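Local atomic coordinates of 177aa long conserved hypothetical protein (ST1454) (Sulfolobus tokodaii, PDB entry 1WOZ), a protein that probably transfers the adenosyl group of ATP to cob(I)alamin, as a PduO-type corrinoid adenosyltransferase. Residues A[35-40]-A[114-119]; A[83-88]-A[150-155]; A[101-106]-A[156-161]; A[126-131]-A[141-146]. All coordinates share one frame; numbering follows the deposited sequence.

In the fold
Helix 140-163 runs through contacts 2, 3 and 4 and shows how one long helix can organise a bundle: it meets helix 79-96 in contact 2, the segment 101-106 in contact 3 and helix 109-134 in contact 4. Contact 1 joins helix 109-134 to helix 23-44. The centres of contacts 1, 2 and 3 lie about 14 Å from one another, and side chains such as Arg118, His115 and Phe154 touch across them. Contacts 3 and 4 are about 23 Å apart between centres, on opposite sides of the chain's centre. Asn35, in the segment 35-40, touches a bound polypropylene glycol molecule; the side chain of Ile38 is about 9 Å from one.

Contact 1: residues A[35-40]-A[114-119]; sequences NSFIGF and LHVTRS
With chi1 at -57°, Thr117 keeps its hydroxyl beside its own backbone nitrogen and carries CG2 anti to that nitrogen, which lays the methyl against Ile38; there CG1 stands anti to the carbonyl carbon (chi1 -76°) and comes to meet it. The two side chains cross at about a right angle, Thr117 CG2 only 3.5 Å from Ile38 CG1, a close apolar fit. OG1 of Thr117 faces the other helix as well, but its distance of 3.6 Å from Phe37 O is no bond. The hydroxyl instead donates one turn back to the carbonyl of Val113, so a buried polar atom is satisfied without help from across the interface. Replacing Thr117 with alanine would probably open a gap beside Ile38 CG1 and leave the Val113 carbonyl without its hydroxyl mate. Phe37 adds the second patch: its ring is approached obliquely by Val116, with CG1 of the valine 3.9 Å from CE1 of the phenylalanine. The small Thr117 is consistent with the close approach of the backbones, CA of Phe37 lying 5.6 Å from CA of Thr117. Phe37 also packs on Val116 of the second subunit and on Phe37 of the third. The segment axes are 9.3 Å apart and nearly antiparallel (170°), an arrangement characteristic of the helical bundle of PduO-type adenosyltransferases, whose subunits associate as trimers.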
# COMPACT_ATOMS: atom_id res chain seq x y z
N ASN A 35 -5.99 -2.64 8.52
CA ASN A 35 -6.92 -3.76 8.69
C ASN A 35 -7.14 -4.50 7.36
O ASN A 35 -7.26 -5.73 7.32
CB ASN A 35 -8.26 -3.22 9.24
CG ASN A 35 -9.00 -4.23 10.11
OD1 ASN A 35 -8.47 -5.28 10.46
ND2 ASN A 35 -10.24 -3.91 10.45
N SER A 36 -7.19 -3.74 6.26
CA SER A 36 -7.40 -4.34 4.95
C SER A 36 -6.17 -5.13 4.52
O SER A 36 -6.31 -6.24 3.97
CB SER A 36 -7.77 -3.25 3.93
OG SER A 36 -8.99 -2.61 4.32
N PHE A 37 -4.97 -4.60 4.75
CA PHE A 37 -3.77 -5.40 4.41
C PHE A 37 -3.74 -6.68 5.27
O PHE A 37 -3.32 -7.75 4.80
CB PHE A 37 -2.48 -4.59 4.62
CG PHE A 37 -2.10 -3.73 3.43
CD1 PHE A 37 -1.50 -4.29 2.31
CD2 PHE A 37 -2.40 -2.36 3.41
CE1 PHE A 37 -1.21 -3.51 1.17
CE2 PHE A 37 -2.13 -1.57 2.28
CZ PHE A 37 -1.53 -2.14 1.15
N ILE A 38 -4.17 -6.58 6.52
CA ILE A 38 -4.19 -7.79 7.36
C ILE A 38 -5.17 -8.81 6.76
O ILE A 38 -4.87 -10.00 6.70
CB ILE A 38 -4.59 -7.47 8.82
CG1 ILE A 38 -3.40 -6.81 9.53
CG2 ILE A 38 -4.95 -8.77 9.57
CD1 ILE A 38 -3.74 -6.15 10.88
N GLY A 39 -6.33 -8.33 6.30
CA GLY A 39 -7.30 -9.21 5.68
C GLY A 39 -6.67 -9.88 4.47
O GLY A 39 -6.90 -11.07 4.23
N PHE A 40 -5.86 -9.12 3.71
CA PHE A 40 -5.19 -9.68 2.52
C PHE A 40 -4.15 -10.73 2.96
O PHE A 40 -4.08 -11.83 2.40
CB PHE A 40 -4.54 -8.53 1.70
CG PHE A 40 -3.79 -9.00 0.46
CD1 PHE A 40 -2.48 -8.59 0.22
CD2 PHE A 40 -4.41 -9.82 -0.49
CE1 PHE A 40 -1.79 -8.98 -0.93
CE2 PHE A 40 -3.73 -10.22 -1.65
CZ PHE A 40 -2.42 -9.80 -1.87
N LEU A 114 3.26 -10.51 4.75
CA LEU A 114 3.34 -10.16 6.17
C LEU A 114 4.27 -8.96 6.39
O LEU A 114 3.99 -8.10 7.23
CB LEU A 114 3.83 -11.36 7.00
CG LEU A 114 2.69 -12.42 7.17
CD1 LEU A 114 3.29 -13.76 7.60
CD2 LEU A 114 1.66 -11.94 8.20
N HIS A 115 5.37 -8.91 5.64
CA HIS A 115 6.29 -7.78 5.75
C HIS A 115 5.65 -6.50 5.22
O HIS A 115 5.89 -5.41 5.75
CB HIS A 115 7.60 -8.05 4.99
CG HIS A 115 8.58 -8.85 5.78
ND1 HIS A 115 9.10 -8.40 6.98
CD2 HIS A 115 9.13 -10.07 5.56
CE1 HIS A 115 9.93 -9.31 7.46
NE2 HIS A 115 9.96 -10.33 6.62
N VAL A 116 4.87 -6.61 4.15
CA VAL A 116 4.20 -5.42 3.64
C VAL A 116 3.23 -4.91 4.72
O VAL A 116 3.17 -3.71 5.02
CB VAL A 116 3.38 -5.73 2.36
CG1 VAL A 116 2.39 -4.59 2.09
CG2 VAL A 116 4.33 -5.93 1.16
N THR A 117 2.49 -5.84 5.31
CA THR A 117 1.52 -5.51 6.35
C THR A 117 2.26 -4.89 7.54
O THR A 117 1.81 -3.90 8.12
CB THR A 117 0.75 -6.79 6.74
OG1 THR A 117 0.14 -7.32 5.56
CG2 THR A 117 -0.34 -6.49 7.77
N ARG A 118 3.42 -5.46 7.88
CA ARG A 118 4.25 -4.94 8.96
C ARG A 118 4.68 -3.47 8.69
O ARG A 118 4.63 -2.59 9.57
CB ARG A 118 5.49 -5.86 9.10
CG ARG A 118 6.58 -5.41 10.10
CD ARG A 118 7.91 -6.21 9.86
NE ARG A 118 8.43 -5.95 8.51
CZ ARG A 118 8.95 -4.79 8.11
NH1 ARG A 118 9.06 -3.77 8.97
NH2 ARG A 118 9.27 -4.62 6.83
N SER A 119 5.10 -3.19 7.47
CA SER A 119 5.54 -1.82 7.14
C SER A 119 4.36 -0.83 7.17
O SER A 119 4.53 0.35 7.51
CB SER A 119 6.25 -1.80 5.78
OG SER A 119 5.35 -2.01 4.71

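Contact 2: residues A[83-88]-A[150-155]; sequences KWLEER and SSLLFA
Arg88, which meets Leu152 through its aliphatic root, spends its charge elsewhere: NE forms a salt bridge with Asp53 OD2 on helix 48-69, and NH2 makes a weak hydrogen bond to Tyr92 OH. The side chain can serve both purposes because it is bent at chi2 (-56°) and chi3 (-62°), which takes the guanidinium away from helix 140-163 while CB stays behind, 4.1 Å from Leu152 CD1. On the way, CG of Arg88 passes over one face of the Trp84 ring, toward its rim, one helical turn earlier. The same indole takes part in a cation-pi interaction with Arg56, so Trp84 links helix 79-96 to helix 48-69.

The apolar half of the contact is a meeting of two leucines. Leu152 holds CG anti to its backbone nitrogen (chi1 168°) and thereby reaches across to the facing helix, where its CD2 lies 3.7 Å from Leu85 CD2; the two side chains cross at about a right angle. Its methyls are thus divided, CD2 going to Leu85 and CD1 to Arg88. The backbones are nearest at this same pair, with 6.5 Å from CA of Leu85 to CA of Leu152. Next to Leu85 in the chain, Glu86 forms a salt bridge through OE2 with Arg148 NE, a second tie between helix 79-96 and helix 140-163. The chemistry therefore separates by role: methyl and methylene groups make the contact between the segments, whereas the charged ends of Arg88 and Glu86 find partners beyond it, and an arginine can contribute hydrocarbon to a core without burying its charge unpaired there.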
# COMPACT_ATOMS: atom_id res chain seq x y z
N LYS A 83 -0.35 -7.46 25.98
CA LYS A 83 0.21 -8.71 26.51
C LYS A 83 0.07 -9.87 25.53
O LYS A 83 1.04 -10.55 25.22
CB LYS A 83 -0.50 -9.09 27.81
CG LYS A 83 -0.13 -10.47 28.30
CD LYS A 83 1.12 -10.43 29.17
CE LYS A 83 0.79 -9.95 30.59
NZ LYS A 83 0.05 -8.63 30.65
N TRP A 84 -1.16 -10.10 25.08
CA TRP A 84 -1.43 -11.17 24.13
C TRP A 84 -0.51 -11.05 22.89
O TRP A 84 0.00 -12.05 22.41
CB TRP A 84 -2.91 -11.10 23.72
CG TRP A 84 -3.20 -12.02 22.62
CD1 TRP A 84 -3.22 -13.39 22.69
CD2 TRP A 84 -3.38 -11.67 21.24
NE1 TRP A 84 -3.37 -13.91 21.42
CE2 TRP A 84 -3.47 -12.89 20.52
CE3 TRP A 84 -3.46 -10.46 20.55
CZ2 TRP A 84 -3.64 -12.92 19.13
CZ3 TRP A 84 -3.64 -10.50 19.15
CH2 TRP A 84 -3.72 -11.73 18.47
N LEU A 85 -0.32 -9.84 22.37
CA LEU A 85 0.56 -9.66 21.19
C LEU A 85 1.99 -10.13 21.51
O LEU A 85 2.61 -10.83 20.74
CB LEU A 85 0.60 -8.20 20.76
CG LEU A 85 -0.70 -7.59 20.23
CD1 LEU A 85 -0.49 -6.12 20.00
CD2 LEU A 85 -1.11 -8.29 18.94
N GLU A 86 2.48 -9.73 22.67
CA GLU A 86 3.83 -10.12 23.09
C GLU A 86 3.99 -11.62 23.30
O GLU A 86 5.01 -12.19 22.92
CB GLU A 86 4.19 -9.38 24.37
CG GLU A 86 4.05 -7.88 24.22
CD GLU A 86 4.32 -7.12 25.50
OE1 GLU A 86 3.92 -7.61 26.58
OE2 GLU A 86 4.92 -6.03 25.43
N GLU A 87 2.99 -12.27 23.90
CA GLU A 87 3.06 -13.71 24.13
C GLU A 87 3.05 -14.48 22.83
O GLU A 87 3.76 -15.48 22.69
CB GLU A 87 1.89 -14.19 25.00
CG GLU A 87 1.75 -13.47 26.32
CD GLU A 87 0.46 -13.85 27.04
OE1 GLU A 87 -0.60 -13.98 26.38
OE2 GLU A 87 0.50 -13.99 28.28
N ARG A 88 2.22 -14.05 21.87
CA ARG A 88 2.19 -14.76 20.59
C ARG A 88 3.52 -14.51 19.86
O ARG A 88 4.04 -15.39 19.17
CB ARG A 88 1.00 -14.31 19.72
CG ARG A 88 -0.37 -14.74 20.27
CD ARG A 88 -0.42 -16.26 20.47
NE ARG A 88 -0.24 -16.99 19.22
CZ ARG A 88 0.23 -18.24 19.13
NH1 ARG A 88 0.57 -18.90 20.23
NH2 ARG A 88 0.33 -18.83 17.95
N SER A 150 3.61 -4.68 14.99
CA SER A 150 4.59 -4.84 13.93
C SER A 150 5.64 -5.91 14.29
O SER A 150 6.11 -6.64 13.41
CB SER A 150 5.25 -3.50 13.60
OG SER A 150 6.00 -3.00 14.68
N SER A 151 5.98 -6.05 15.57
CA SER A 151 6.95 -7.09 15.95
C SER A 151 6.32 -8.49 15.79
O SER A 151 7.00 -9.44 15.42
CB SER A 151 7.43 -6.90 17.39
OG SER A 151 8.10 -5.67 17.51
N LEU A 152 5.02 -8.60 16.09
CA LEU A 152 4.32 -9.86 15.92
C LEU A 152 4.31 -10.24 14.43
O LEU A 152 4.56 -11.40 14.06
CB LEU A 152 2.88 -9.76 16.45
CG LEU A 152 1.95 -10.92 16.08
CD1 LEU A 152 2.53 -12.24 16.59
CD2 LEU A 152 0.55 -10.67 16.65
N LEU A 153 4.00 -9.28 13.56
CA LEU A 153 3.96 -9.54 12.13
C LEU A 153 5.35 -9.99 11.63
O LEU A 153 5.45 -10.87 10.77
CB LEU A 153 3.50 -8.28 11.38
CG LEU A 153 2.01 -7.93 11.59
CD1 LEU A 153 1.73 -6.52 11.08
CD2 LEU A 153 1.11 -8.95 10.87
N PHE A 154 6.40 -9.37 12.16
CA PHE A 154 7.79 -9.71 11.82
C PHE A 154 8.05 -11.16 12.23
O PHE A 154 8.53 -11.97 11.43
CB PHE A 154 8.72 -8.74 12.57
CG PHE A 154 10.19 -8.96 12.28
CD1 PHE A 154 10.93 -9.85 13.05
CD2 PHE A 154 10.82 -8.28 11.25
CE1 PHE A 154 12.30 -10.06 12.79
CE2 PHE A 154 12.19 -8.48 10.97
CZ PHE A 154 12.93 -9.38 11.75
N ALA A 155 7.70 -11.52 13.46
CA ALA A 155 7.92 -12.89 13.91
C ALA A 155 7.15 -13.89 13.07
O ALA A 155 7.63 -14.99 12.79
CB ALA A 155 7.54 -13.03 15.40

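Contact 3: residues A[101-106]-A[156-161]; sequences LFVIPG and MALVAN
The carboxamide of Asn161 turns its ND2 edge to the carbonyl of Gly106: Gly106 O lies in the amide plane, and ND2 in turn lies in the carbonyl plane, although the two planes are turned against each other. The bond between them, 3.1 Å from Asn161 ND2 to Gly106 O, is almost perfectly straight at the hydrogen (177°), and the donor meets the oxygen at a C=O angle of 146°. With CG anti to the carbonyl carbon (chi1 -83°), Asn161 directs this amide from its helix to the segment 101-106. Both of its ends are engaged: ND2 also donates to Glu168 OE2, while OD1 accepts from the backbone N of Ser108, which holds the group against rotation. An aspartate in its place, lacking any N-H, would probably leave Gly106 O without its donor and set a second carboxylate against Glu168. Gly106 has backbone angles at which a side chain would be jammed against the carbonyl oxygen of Pro105. Further along, the contact turns apolar, Val103 and Leu158 approaching obliquely with 4.1 Å between Val103 CG2 and Leu158 CD2. The carbonyl of the adjoining Pro105 accepts a hydrogen bond from Gln58 of the third subunit, so the loop lies at a subunit boundary. The arrangement is that of a short, weakly bonded strand, 103-104, paired antiparallel with strand 169-173 at one end of a helical bundle, with a helix asparagine bridging the loop that leads into helix 109-134.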
# COMPACT_ATOMS: atom_id res chain seq x y z
N LEU A 101 19.97 -9.75 12.23
CA LEU A 101 19.35 -8.48 11.83
C LEU A 101 20.37 -7.74 10.94
O LEU A 101 21.58 -7.90 11.13
CB LEU A 101 19.03 -7.66 13.09
CG LEU A 101 18.09 -8.41 14.06
CD1 LEU A 101 17.91 -7.58 15.35
CD2 LEU A 101 16.72 -8.64 13.36
N PHE A 102 19.91 -6.97 9.95
CA PHE A 102 18.49 -6.78 9.63
C PHE A 102 18.00 -7.83 8.65
O PHE A 102 18.75 -8.30 7.81
CB PHE A 102 18.27 -5.43 8.94
CG PHE A 102 18.50 -4.25 9.81
CD1 PHE A 102 19.36 -3.23 9.40
CD2 PHE A 102 17.83 -4.12 11.02
CE1 PHE A 102 19.55 -2.10 10.20
CE2 PHE A 102 18.02 -2.99 11.82
CZ PHE A 102 18.87 -1.99 11.41
N VAL A 103 16.72 -8.16 8.74
CA VAL A 103 16.11 -9.09 7.81
C VAL A 103 15.63 -8.25 6.61
O VAL A 103 14.97 -7.22 6.79
CB VAL A 103 14.89 -9.82 8.45
CG1 VAL A 103 14.02 -10.48 7.37
CG2 VAL A 103 15.41 -10.87 9.43
N ILE A 104 15.99 -8.67 5.40
CA ILE A 104 15.56 -7.98 4.18
C ILE A 104 14.17 -8.54 3.93
O ILE A 104 14.00 -9.75 3.72
CB ILE A 104 16.50 -8.30 3.00
CG1 ILE A 104 17.90 -7.72 3.30
CG2 ILE A 104 15.90 -7.72 1.68
CD1 ILE A 104 18.98 -8.03 2.23
N PRO A 105 13.14 -7.67 3.94
CA PRO A 105 11.77 -8.15 3.74
C PRO A 105 11.49 -8.91 2.45
O PRO A 105 11.77 -8.42 1.35
CB PRO A 105 10.93 -6.87 3.91
CG PRO A 105 11.84 -5.80 3.40
CD PRO A 105 13.18 -6.19 3.99
N GLY A 106 10.93 -10.10 2.60
CA GLY A 106 10.62 -10.92 1.43
C GLY A 106 10.74 -12.42 1.70
O GLY A 106 10.65 -12.86 2.86
N MSE A 156 5.94 -13.50 12.65
CA MSE A 156 5.16 -14.41 11.83
C MSE A 156 5.81 -14.59 10.46
O MSE A 156 5.77 -15.67 9.91
CB MSE A 156 3.73 -13.89 11.63
CG MSE A 156 2.88 -13.90 12.88
SE MSE A 156 1.12 -13.20 12.31
CE MSE A 156 0.03 -13.71 13.85
N ALA A 157 6.40 -13.53 9.92
CA ALA A 157 7.05 -13.62 8.61
C ALA A 157 8.26 -14.58 8.68
O ALA A 157 8.53 -15.30 7.71
CB ALA A 157 7.49 -12.22 8.13
N LEU A 158 8.97 -14.58 9.80
CA LEU A 158 10.11 -15.49 9.98
C LEU A 158 9.62 -16.95 9.95
O LEU A 158 10.23 -17.82 9.32
CB LEU A 158 10.81 -15.26 11.33
CG LEU A 158 11.36 -13.86 11.61
CD1 LEU A 158 11.98 -13.83 13.00
CD2 LEU A 158 12.38 -13.48 10.52
N VAL A 159 8.52 -17.21 10.67
CA VAL A 159 7.97 -18.55 10.72
C VAL A 159 7.41 -18.95 9.36
O VAL A 159 7.56 -20.12 8.94
CB VAL A 159 6.89 -18.68 11.83
CG1 VAL A 159 6.16 -20.02 11.70
CG2 VAL A 159 7.57 -18.60 13.23
N ALA A 160 6.79 -18.00 8.65
CA ALA A 160 6.26 -18.29 7.31
C ALA A 160 7.37 -18.80 6.39
O ALA A 160 7.18 -19.78 5.63
CB ALA A 160 5.63 -17.02 6.70
N ASN A 161 8.51 -18.11 6.38
CA ASN A 161 9.62 -18.57 5.53
C ASN A 161 10.14 -19.93 5.97
O ASN A 161 10.39 -20.79 5.14
CB ASN A 161 10.78 -17.55 5.50
CG ASN A 161 10.52 -16.43 4.50
OD1 ASN A 161 9.78 -16.63 3.53
ND2 ASN A 161 11.12 -15.27 4.72

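Contact 4: residues A[126-131]-A[141-146]; sequences RNAVKY and MIIVYL
Ala128 presents a single methyl to two residues of the facing helix: CB lies 4.0 Å from CG1 of Ile143 and 4.2 Å from CD1 of Leu146. Ile143 extends past the alanine, its chain fully stretched at chi2 (-180°), and its terminal methyl reaches the next residue, with CD1 4.1 Å from CA of Val129. The valine side chain closes the same patch through CG2. All of these contacts are apolar and fairly loose, and the small alanine is consistent with the approach of the backbones to 6.5 Å between CA of Ala128 and CA of Ile143. The second shell positions helix 109-134 by polar means. Asn127 ND2 and Tyr131 OH both bond to Asp30 OD2 on helix 23-44, and Arg126 NE bonds to Asn26 of the third subunit. On the other segment, Tyr145 OH is bonded to Glu60 OE1. The two segments lie nearly antiparallel (168°), their axes 9.9 Å apart, near the turn that joins helices 109-134 and 140-163 into a hairpin. Helix 23-44 borders the pair, Phe27 touching Ala128 and Ile142; Ile142 and Tyr145 also pack on helix 48-69, and Met141, Val144 and Tyr145 on helix 79-96.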
# COMPACT_ATOMS: atom_id res chain seq x y z
N ARG A 126 3.67 5.55 13.27
CA ARG A 126 4.26 6.89 13.16
C ARG A 126 3.18 7.96 13.05
O ARG A 126 3.26 9.01 13.69
CB ARG A 126 5.19 7.01 11.94
CG ARG A 126 6.51 6.22 12.02
CD ARG A 126 7.43 6.64 10.87
NE ARG A 126 6.78 6.59 9.55
CZ ARG A 126 6.58 5.47 8.84
NH1 ARG A 126 6.96 4.29 9.30
NH2 ARG A 126 5.99 5.54 7.65
N ASN A 127 2.17 7.74 12.20
CA ASN A 127 1.08 8.71 12.08
C ASN A 127 0.37 8.90 13.43
O ASN A 127 0.01 10.02 13.79
CB ASN A 127 0.08 8.27 11.01
CG ASN A 127 0.68 8.26 9.61
OD1 ASN A 127 1.80 8.73 9.40
ND2 ASN A 127 -0.06 7.73 8.64
N ALA A 128 0.17 7.81 14.17
CA ALA A 128 -0.50 7.90 15.47
C ALA A 128 0.24 8.87 16.39
O ALA A 128 -0.39 9.66 17.11
CB ALA A 128 -0.59 6.52 16.12
N VAL A 129 1.57 8.81 16.40
CA VAL A 129 2.36 9.72 17.22
C VAL A 129 2.06 11.16 16.78
O VAL A 129 1.90 12.05 17.61
CB VAL A 129 3.87 9.44 17.08
CG1 VAL A 129 4.67 10.50 17.83
CG2 VAL A 129 4.18 8.06 17.66
N LYS A 130 1.97 11.38 15.48
CA LYS A 130 1.66 12.71 14.96
C LYS A 130 0.23 13.13 15.32
O LYS A 130 -0.01 14.29 15.69
CB LYS A 130 1.84 12.73 13.44
CG LYS A 130 1.43 14.02 12.76
CD LYS A 130 1.56 13.91 11.24
CE LYS A 130 0.69 12.78 10.68
NZ LYS A 130 0.82 12.64 9.19
N TYR A 131 -0.73 12.21 15.23
CA TYR A 131 -2.11 12.56 15.54
C TYR A 131 -2.29 12.89 17.00
O TYR A 131 -3.16 13.70 17.36
CB TYR A 131 -3.06 11.42 15.19
CG TYR A 131 -3.04 11.01 13.74
CD1 TYR A 131 -3.03 11.97 12.72
CD2 TYR A 131 -3.07 9.66 13.39
CE1 TYR A 131 -3.04 11.58 11.38
CE2 TYR A 131 -3.08 9.27 12.06
CZ TYR A 131 -3.07 10.22 11.06
OH TYR A 131 -3.08 9.80 9.75
N MSE A 141 -2.06 3.64 25.07
CA MSE A 141 -1.94 2.20 24.90
C MSE A 141 -2.15 1.78 23.43
O MSE A 141 -1.76 0.70 23.02
CB MSE A 141 -2.93 1.46 25.80
CG MSE A 141 -2.52 0.02 26.09
SE MSE A 141 -0.78 -0.15 27.07
CE MSE A 141 -0.57 1.63 27.67
N ILE A 142 -2.79 2.65 22.67
CA ILE A 142 -3.05 2.38 21.26
C ILE A 142 -1.73 2.37 20.49
O ILE A 142 -1.50 1.50 19.64
CB ILE A 142 -3.99 3.44 20.69
CG1 ILE A 142 -5.40 3.18 21.25
CG2 ILE A 142 -4.01 3.39 19.15
CD1 ILE A 142 -6.40 4.26 20.88
N ILE A 143 -0.87 3.34 20.78
CA ILE A 143 0.42 3.40 20.11
C ILE A 143 1.25 2.18 20.52
O ILE A 143 1.94 1.57 19.69
CB ILE A 143 1.14 4.72 20.44
CG1 ILE A 143 0.28 5.90 19.94
CG2 ILE A 143 2.50 4.75 19.77
CD1 ILE A 143 0.87 7.29 20.19
N VAL A 144 1.17 1.81 21.80
CA VAL A 144 1.90 0.63 22.26
C VAL A 144 1.41 -0.63 21.53
O VAL A 144 2.23 -1.47 21.10
CB VAL A 144 1.74 0.40 23.77
CG1 VAL A 144 2.58 -0.80 24.20
CG2 VAL A 144 2.18 1.67 24.51
N TYR A 145 0.09 -0.74 21.36
CA TYR A 145 -0.48 -1.90 20.68
C TYR A 145 0.09 -1.98 19.24
O TYR A 145 0.56 -3.04 18.81
CB TYR A 145 -2.01 -1.78 20.61
CG TYR A 145 -2.70 -2.99 20.01
CD1 TYR A 145 -3.19 -4.02 20.81
CD2 TYR A 145 -2.85 -3.11 18.62
CE1 TYR A 145 -3.81 -5.13 20.26
CE2 TYR A 145 -3.48 -4.21 18.06
CZ TYR A 145 -3.96 -5.22 18.87
OH TYR A 145 -4.57 -6.31 18.33
N LEU A 146 0.06 -0.85 18.54
CA LEU A 146 0.56 -0.77 17.17
C LEU A 146 2.04 -1.15 17.08
O LEU A 146 2.45 -1.84 16.14
CB LEU A 146 0.32 0.64 16.61
CG LEU A 146 -1.15 0.96 16.31
CD1 LEU A 146 -1.26 2.42 15.93
CD2 LEU A 146 -1.71 0.05 15.16